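Local coordinates for protein deseasin MCP-01 (Pseudoalteromonas sp., PDB 3VV3) that breaks down collagen as a serine protease of the subtilisin family, its catalytic domain carrying bound calcium ions, at residues T21-A27 / D229-N233; I150-D154 / A181-I186; V245-P250 / T313-L319. One frame throughout, in Å; residues are numbered along the deposited sequence.

The three contacts are spread over a subtilisin-like alpha/beta domain built round a seven-stranded parallel sheet. Contact 1 joins a loop near the N-terminus to the loop after strand 222-228. Contact 2 pairs helices 146-161 and 180-191 and is nested within the chain loop that contact 1 closes. Contact 3 follows and binds edge strand 247-250 to strand 317-318. Contacts 1 and 2 lie on opposite sides of the chain's centre, with their centres 36 Å apart. Contacts 2 and 3 do not touch, their centres 25 Å apart. Contacts 1 and 3 touch through the Asp232-Arg318 salt bridge, and their centres are 16 Å apart. The bridge ties loop 229-233, facing the calcium-binding loop 21-27, to strand 317-318.

Contact 1 of 3, residues T21-A27 / D229-N233; sequences TGGTADA and DSRDN. With CA (calcium ion), chain D; CA (calcium ion), chain E.
Thr21 meets Ser230 loosely, its OG1 lying 3.8 Å from Ser230 CB. A water joins the same two residues, held by Thr21 O and Ser230 OG. Gly23 comes closer. Its CA makes a CH...O contact of 3.4 Å with Ser230 O, and a side chain at this position would clash with that oxygen. Arg231 CD also packs on Gly23 CA. Thr24 N then donates the direct hydrogen bond of the contact to Ser230 O, 2.8 Å long and nearly straight at 172°. The side chains of Thr24 and Arg231 cross at about a right angle, with Thr24 OG1 beside CA and CG of Arg231. In Asp26, CG stands anti to the backbone N (chi1 -155°), and the carboxylate reaches the two calcium ions. Its OD1 bridges both, at 2.3 and 2.5 Å, and OD2 joins OD1 on the second. Asp30 serves both calcium sites and Asp28 one of them. Ala27 closes the type II turn that starts at Thr24. Its CB sits 3.4 Å from Ser230 O and 3.5 Å from Asp232 CG. The facing turn is held by Asp229 OD1, which accepts from Arg231 N and Asn233 N on opposite faces of its carboxylate. Arg231 forms a salt bridge with Asp141 of the second subunit, and Asp232 pairs with Arg318. The first loop leads into helix 31-34. The second follows strand 222-228 and runs on towards strand 247-250.

Contact 2 of 3, residues I150-D154 / A181-I186; sequences IKCID and ALADAI
Ile150 holds CG1 beside its backbone N (chi1 -70°) and extends CD1 away from the backbone, which carries that methyl across to helix 180-191. There CD1 lies 3.5 Å from both Ala181 CB and Leu182 N. Leu182 has CG anti to its own N (chi1 -179°), and its CD1 is turned toward the two isoleucines. This methyl meets Ile150 CG1 at 3.9 Å and Ile153 CD1 at 3.4 Å, the latter tighter than usual for two carbons. The Ile153 and Leu182 side chains cross at about a right angle. Ala185 CB fills the next position, touching CG2 of both isoleucines at 4.1 Å. An alanine in place of Ile150 would probably open a gap beside Ala181 and Leu182 and leave the Leu182 methyl less firmly held. At the solvent-facing border a water donates to both Asp154 OD1 and Ala185 O. Beneath, Ile153 and Ile186 both rest on Phe196 of strand 195-199, and Cys152 is tied to Cys135 by a disulfide. The two segments run nearly parallel, with axes 9.6 Å apart and 14° between them. This is the layout of neighbouring helices on one face of a parallel sheet, as in the alpha/beta fold of subtilases.

Contact 3 of 3, residues V245-P250 / T313-L319; sequences VDMGAP and TVAGTRL
Met247 and Leu319 meet where edge strand 247-250 of the parallel subtilase sheet pairs with short strand 317-318. The Met247 chain bends at its last torsion (chi3 -66°), which brings CE to 3.6 Å from Leu319 CA and 3.8 Å from Leu319 CB. Ala249 CB packs on the same Leu319 CB at 3.9 Å. Ala249 also touches Val276 and Leu319 touches Ala279 of helix 269-284, so the apolar patch continues there. Further back, the side chains of Asp246 and Val314 lie side by side and point the same way, with Asp246 OD1 near Val314 CG2. Asp246 OD2 instead accepts from Ser224 N. Val245 crosses Thr313 at a slant, CG1 against CG2. Thr313 OG1 accepts from Gly316 N in an ST motif, bracing the turn before Thr317. The Arg318 side chain starts away from the strand, though its CG still lies 3.9 Å from Gly248 O. Its guanidinium forms a salt bridge with Asp304. The backbones carry the rest. Val314 N and Ala315 N donate to the carbonyls of Val245 and Asp246. Gly248 and Arg318 form a single beta bridge: Gly248 N donates to Thr317 O at 3.0 Å, and Gly248 O accepts from Leu319 N at 2.8 Å.

Contact 1 of 3, residues T21-A27 / D229-N233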
loop_
_atom_site.group_PDB
_atom_site.type_symbol
_atom_site.label_atom_id
_atom_site.label_comp_id
_atom_site.label_asym_id
_atom_site.label_seq_id
_atom_site.Cartn_x
_atom_site.Cartn_y
_atom_site.Cartn_z
ATOM N N THR A 21 12.517 -18.659 0.967
ATOM C CA THR A 21 11.585 -17.887 0.142
ATOM C C THR A 21 12.227 -17.506 -1.186
ATOM O O THR A 21 11.723 -16.649 -1.904
ATOM C CB THR A 21 11.059 -16.612 0.857
ATOM O OG1 THR A 21 12.105 -15.637 0.942
ATOM C CG2 THR A 21 10.562 -16.951 2.252
ATOM N N GLY A 22 13.343 -18.153 -1.510
ATOM C CA GLY A 22 14.014 -17.936 -2.778
ATOM C C GLY A 22 15.109 -16.888 -2.731
ATOM O O GLY A 22 15.625 -16.477 -3.773
ATOM N N GLY A 23 15.472 -16.458 -1.525
ATOM C CA GLY A 23 16.506 -15.455 -1.363
ATOM C C GLY A 23 17.853 -16.020 -0.953
ATOM O O GLY A 23 18.213 -17.147 -1.305
ATOM N N THR A 24 18.609 -15.226 -0.209
ATOM C CA THR A 24 19.966 -15.587 0.170
ATOM C C THR A 24 20.001 -15.953 1.640
ATOM O O THR A 24 19.520 -15.189 2.479
ATOM C CB THR A 24 20.921 -14.416 -0.059
ATOM O OG1 THR A 24 20.845 -13.998 -1.429
ATOM C CG2 THR A 24 22.354 -14.817 0.287
ATOM N N ALA A 25 20.554 -17.121 1.958
ATOM C CA ALA A 25 20.663 -17.531 3.356
ATOM C C ALA A 25 21.375 -16.455 4.185
ATOM O O ALA A 25 22.372 -15.877 3.752
ATOM C CB ALA A 25 21.374 -18.890 3.480
ATOM N N ASP A 26 20.834 -16.195 5.373
ATOM C CA ASP A 26 21.364 -15.225 6.341
ATOM C C ASP A 26 21.109 -13.749 6.030
ATOM O O ASP A 26 21.628 -12.869 6.727
ATOM C CB ASP A 26 22.844 -15.449 6.673
ATOM C CG ASP A 26 23.204 -14.900 8.045
ATOM O OD1 ASP A 26 22.374 -15.058 8.958
ATOM O OD2 ASP A 26 24.285 -14.305 8.205
ATOM N N ALA A 27 20.328 -13.477 4.987
ATOM C CA ALA A 27 19.833 -12.127 4.759
ATOM C C ALA A 27 18.631 -11.956 5.678
ATOM O O ALA A 27 17.490 -12.149 5.272
ATOM C CB ALA A 27 19.434 -11.929 3.308
ATOM N N ASP A 229 15.341 -6.637 1.014
ATOM C CA ASP A 229 14.663 -7.848 0.580
ATOM C C ASP A 229 15.404 -9.128 0.981
ATOM O O ASP A 229 16.415 -9.091 1.694
ATOM C CB ASP A 229 14.385 -7.822 -0.937
ATOM C CG ASP A 229 15.660 -7.885 -1.781
ATOM O OD1 ASP A 229 16.706 -8.359 -1.287
ATOM O OD2 ASP A 229 15.606 -7.455 -2.957
ATOM N N SER A 230 14.884 -10.259 0.526
ATOM C CA SER A 230 15.403 -11.555 0.959
ATOM C C SER A 230 16.788 -11.877 0.391
ATOM O O SER A 230 17.376 -12.891 0.760
ATOM C CB SER A 230 14.439 -12.672 0.571
ATOM O OG SER A 230 14.331 -12.755 -0.844
ATOM N N ARG A 231 17.280 -11.044 -0.518
ATOM C CA ARG A 231 18.641 -11.188 -1.039
ATOM C C ARG A 231 19.571 -10.149 -0.410
ATOM O O ARG A 231 20.723 -9.998 -0.820
ATOM C CB ARG A 231 18.672 -11.061 -2.571
ATOM C CG ARG A 231 18.050 -12.232 -3.319
ATOM C CD ARG A 231 16.525 -12.149 -3.300
ATOM N NE ARG A 231 16.010 -11.170 -4.257
ATOM C CZ ARG A 231 14.824 -10.578 -4.154
ATOM N NH1 ARG A 231 14.045 -10.835 -3.115
ATOM N NH2 ARG A 231 14.430 -9.708 -5.079
ATOM N N ASP A 232 19.058 -9.433 0.588
ATOM C CA ASP A 232 19.776 -8.314 1.198
ATOM C C ASP A 232 20.042 -7.149 0.237
ATOM O O ASP A 232 20.903 -6.313 0.512
ATOM C CB ASP A 232 21.075 -8.775 1.892
ATOM C CG ASP A 232 20.950 -8.822 3.415
ATOM O OD1 ASP A 232 19.918 -8.372 3.960
ATOM O OD2 ASP A 232 21.885 -9.330 4.076
ATOM N N ASN A 233 19.302 -7.078 -0.876
ATOM C CA ASN A 233 19.325 -5.872 -1.712
ATOM C C ASN A 233 18.548 -4.800 -0.982
ATOM O O ASN A 233 17.767 -5.106 -0.078
ATOM C CB ASN A 233 18.578 -6.051 -3.041
ATOM C CG ASN A 233 19.075 -7.222 -3.879
ATOM O OD1 ASN A 233 20.275 -7.411 -4.070
ATOM N ND2 ASN A 233 18.127 -7.986 -4.436
HETATM CA CA CA D . 20.487 -15.692 10.100
HETATM CA CA CA E . 23.710 -13.728 10.583
HETATM O O HOH W 1 12.672 -14.126 -2.427
HETATM O O HOH W 2 22.397 -11.961 -2.137
HETATM O O HOH W 3 21.630 -17.295 11.332
HETATM O O HOH W 4 20.047 -17.488 8.705
HETATM O O HOH W 5 18.722 -16.139 11.925
HETATM O O HOH W 6 24.095 -15.714 11.566
HETATM O O HOH W 7 26.102 -13.819 11.249
#

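Contact 2 of 3, residues I150-D154 / A181-I186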
loop_
_atom_site.group_PDB
_atom_site.type_symbol
_atom_site.label_atom_id
_atom_site.label_comp_id
_atom_site.label_asym_id
_atom_site.label_seq_id
_atom_site.Cartn_x
_atom_site.Cartn_y
_atom_site.Cartn_z
ATOM N N ILE A 150 -0.533 14.164 15.151
ATOM C CA ILE A 150 -0.058 14.909 16.324
ATOM C C ILE A 150 -0.830 14.531 17.596
ATOM O O ILE A 150 -0.240 14.373 18.670
ATOM C CB ILE A 150 -0.089 16.438 16.069
ATOM C CG1 ILE A 150 0.994 16.819 15.056
ATOM C CG2 ILE A 150 0.126 17.203 17.357
ATOM C CD1 ILE A 150 0.837 18.236 14.495
ATOM N N LYS A 151 -2.144 14.365 17.483
ATOM C CA LYS A 151 -2.926 13.904 18.623
ATOM C C LYS A 151 -2.388 12.567 19.127
ATOM O O LYS A 151 -2.315 12.338 20.332
ATOM C CB LYS A 151 -4.414 13.783 18.279
ATOM C CG LYS A 151 -5.110 15.119 18.098
ATOM C CD LYS A 151 -6.552 14.951 17.605
ATOM C CE LYS A 151 -7.481 14.440 18.690
ATOM N NZ LYS A 151 -8.895 14.377 18.182
ATOM N N CYS A 152 -2.012 11.690 18.201
ATOM C CA CYS A 152 -1.439 10.393 18.565
ATOM C C CYS A 152 -0.113 10.535 19.293
ATOM O O CYS A 152 0.104 9.909 20.331
ATOM C CB CYS A 152 -1.253 9.514 17.323
ATOM S SG CYS A 152 -2.811 8.819 16.714
ATOM N N ILE A 153 0.783 11.342 18.740
ATOM C CA ILE A 153 2.084 11.540 19.374
ATOM C C ILE A 153 1.926 12.140 20.772
ATOM O O ILE A 153 2.511 11.645 21.732
ATOM C CB ILE A 153 3.024 12.394 18.496
ATOM C CG1 ILE A 153 3.252 11.691 17.154
ATOM C CG2 ILE A 153 4.351 12.650 19.222
ATOM C CD1 ILE A 153 3.820 12.585 16.066
ATOM N N ASP A 154 1.105 13.178 20.886
ATOM C CA ASP A 154 0.832 13.783 22.187
ATOM C C ASP A 154 0.270 12.755 23.177
ATOM O O ASP A 154 0.627 12.758 24.360
ATOM C CB ASP A 154 -0.155 14.947 22.045
ATOM C CG ASP A 154 0.448 16.160 21.343
ATOM O OD1 ASP A 154 1.666 16.178 21.060
ATOM O OD2 ASP A 154 -0.320 17.113 21.077
ATOM N N ALA A 181 4.241 22.116 13.589
ATOM C CA ALA A 181 3.466 21.498 14.659
ATOM C C ALA A 181 3.890 20.047 14.854
ATOM O O ALA A 181 4.013 19.578 15.986
ATOM C CB ALA A 181 1.965 21.587 14.371
ATOM N N LEU A 182 4.109 19.333 13.751
ATOM C CA LEU A 182 4.547 17.937 13.854
ATOM C C LEU A 182 5.989 17.855 14.367
ATOM O O LEU A 182 6.307 17.032 15.237
ATOM C CB LEU A 182 4.384 17.209 12.512
ATOM C CG LEU A 182 4.786 15.727 12.477
ATOM C CD1 LEU A 182 4.172 14.992 13.663
ATOM C CD2 LEU A 182 4.332 15.094 11.157
ATOM N N ALA A 183 6.863 18.707 13.836
ATOM C CA ALA A 183 8.234 18.782 14.343
ATOM C C ALA A 183 8.231 18.995 15.862
ATOM O O ALA A 183 9.004 18.373 16.597
ATOM C CB ALA A 183 8.991 19.902 13.653
ATOM N N ASP A 184 7.364 19.893 16.321
ATOM C CA ASP A 184 7.294 20.235 17.739
ATOM C C ASP A 184 6.783 19.066 18.580
ATOM O O ASP A 184 7.238 18.860 19.705
ATOM C CB ASP A 184 6.391 21.450 17.956
ATOM C CG ASP A 184 7.026 22.756 17.502
ATOM O OD1 ASP A 184 8.217 22.768 17.122
ATOM O OD2 ASP A 184 6.317 23.783 17.525
ATOM N N ALA A 185 5.824 18.315 18.040
ATOM C CA ALA A 185 5.304 17.152 18.743
ATOM C C ALA A 185 6.417 16.118 18.887
ATOM O O ALA A 185 6.556 15.467 19.934
ATOM C CB ALA A 185 4.117 16.566 17.997
ATOM N N ILE A 186 7.220 15.978 17.835
ATOM C CA ILE A 186 8.322 15.035 17.852
ATOM C C ILE A 186 9.398 15.493 18.829
ATOM O O ILE A 186 9.981 14.682 19.546
ATOM C CB ILE A 186 8.905 14.819 16.442
ATOM C CG1 ILE A 186 7.842 14.179 15.547
ATOM C CG2 ILE A 186 10.169 13.956 16.504
ATOM C CD1 ILE A 186 8.216 14.138 14.059
HETATM O O HOH W 8 4.109 15.247 21.872
#

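Contact 3 of 3, residues V245-P250 / T313-L319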
loop_
_atom_site.group_PDB
_atom_site.type_symbol
_atom_site.label_atom_id
_atom_site.label_comp_id
_atom_site.label_asym_id
_atom_site.label_seq_id
_atom_site.Cartn_x
_atom_site.Cartn_y
_atom_site.Cartn_z
ATOM N N VAL A 245 18.146 9.179 5.541
ATOM C CA VAL A 245 17.714 7.836 5.929
ATOM C C VAL A 245 18.875 7.150 6.652
ATOM O O VAL A 245 20.033 7.303 6.261
ATOM C CB VAL A 245 17.241 7.008 4.707
ATOM C CG1 VAL A 245 16.774 5.609 5.144
ATOM C CG2 VAL A 245 16.114 7.742 3.981
ATOM N N ASP A 246 18.572 6.394 7.702
ATOM C CA ASP A 246 19.623 5.937 8.614
ATOM C C ASP A 246 20.137 4.521 8.368
ATOM O O ASP A 246 21.337 4.265 8.477
ATOM C CB ASP A 246 19.130 6.064 10.058
ATOM C CG ASP A 246 18.789 7.490 10.419
ATOM O OD1 ASP A 246 19.647 8.371 10.174
ATOM O OD2 ASP A 246 17.674 7.730 10.941
ATOM N N MET A 247 19.228 3.601 8.064
ATOM C CA MET A 247 19.583 2.189 7.934
ATOM C C MET A 247 18.438 1.444 7.259
ATOM O O MET A 247 17.406 2.037 6.966
ATOM C CB MET A 247 19.865 1.578 9.311
ATOM C CG MET A 247 18.659 1.630 10.254
ATOM S SD MET A 247 19.007 0.883 11.865
ATOM C CE MET A 247 19.247 -0.834 11.407
ATOM N N GLY A 248 18.614 0.147 7.028
ATOM C CA GLY A 248 17.576 -0.647 6.391
ATOM C C GLY A 248 17.141 -1.829 7.235
ATOM O O GLY A 248 17.836 -2.212 8.171
ATOM N N ALA A 249 15.985 -2.398 6.907
ATOM C CA ALA A 249 15.487 -3.609 7.556
ATOM C C ALA A 249 14.519 -4.301 6.595
ATOM O O ALA A 249 14.033 -3.676 5.648
ATOM C CB ALA A 249 14.796 -3.278 8.890
ATOM N N PRO A 250 14.229 -5.586 6.829
ATOM C CA PRO A 250 13.366 -6.328 5.903
ATOM C C PRO A 250 11.972 -5.709 5.713
ATOM O O PRO A 250 11.223 -5.501 6.685
ATOM C CB PRO A 250 13.255 -7.709 6.563
ATOM C CG PRO A 250 14.530 -7.847 7.318
ATOM C CD PRO A 250 14.790 -6.462 7.874
ATOM N N THR A 313 22.529 5.574 2.859
ATOM C CA THR A 313 21.981 5.755 4.199
ATOM C C THR A 313 23.126 6.208 5.082
ATOM O O THR A 313 24.289 6.090 4.690
ATOM C CB THR A 313 21.416 4.442 4.782
ATOM O OG1 THR A 313 22.424 3.418 4.777
ATOM C CG2 THR A 313 20.194 3.961 3.996
ATOM N N VAL A 314 22.827 6.716 6.275
ATOM C CA VAL A 314 23.913 7.170 7.144
ATOM C C VAL A 314 24.810 5.990 7.529
ATOM O O VAL A 314 26.031 6.042 7.353
ATOM C CB VAL A 314 23.394 7.874 8.427
ATOM C CG1 VAL A 314 24.550 8.174 9.388
ATOM C CG2 VAL A 314 22.653 9.162 8.078
ATOM N N ALA A 315 24.205 4.923 8.041
ATOM C CA ALA A 315 24.970 3.815 8.609
ATOM C C ALA A 315 25.390 2.770 7.586
ATOM O O ALA A 315 26.368 2.054 7.801
ATOM C CB ALA A 315 24.186 3.146 9.748
ATOM N N GLY A 316 24.647 2.672 6.487
ATOM C CA GLY A 316 24.922 1.662 5.478
ATOM C C GLY A 316 24.766 0.245 6.002
ATOM O O GLY A 316 25.384 -0.688 5.491
ATOM N N THR A 317 23.937 0.075 7.029
ATOM C CA THR A 317 23.733 -1.240 7.613
ATOM C C THR A 317 22.286 -1.711 7.518
ATOM O O THR A 317 21.360 -0.909 7.389
ATOM C CB THR A 317 24.116 -1.251 9.095
ATOM O OG1 THR A 317 23.332 -0.266 9.778
ATOM C CG2 THR A 317 25.604 -0.936 9.278
ATOM N N ARG A 318 22.120 -3.023 7.593
ATOM C CA ARG A 318 20.819 -3.656 7.660
ATOM C C ARG A 318 20.653 -4.218 9.064
ATOM O O ARG A 318 21.565 -4.846 9.592
ATOM C CB ARG A 318 20.719 -4.774 6.613
ATOM C CG ARG A 318 19.329 -5.398 6.490
ATOM C CD ARG A 318 19.190 -6.679 7.304
ATOM N NE ARG A 318 20.096 -7.715 6.803
ATOM C CZ ARG A 318 21.060 -8.286 7.518
ATOM N NH1 ARG A 318 21.242 -7.949 8.793
ATOM N NH2 ARG A 318 21.836 -9.209 6.957
ATOM N N LEU A 319 19.484 -3.976 9.660
ATOM C CA LEU A 319 19.195 -4.373 11.043
ATOM C C LEU A 319 19.686 -5.769 11.418
ATOM O O LEU A 319 19.453 -6.741 10.699
ATOM C CB LEU A 319 17.689 -4.294 11.297
ATOM C CG LEU A 319 17.172 -4.693 12.681
ATOM C CD1 LEU A 319 17.638 -3.717 13.752
ATOM C CD2 LEU A 319 15.646 -4.786 12.638
#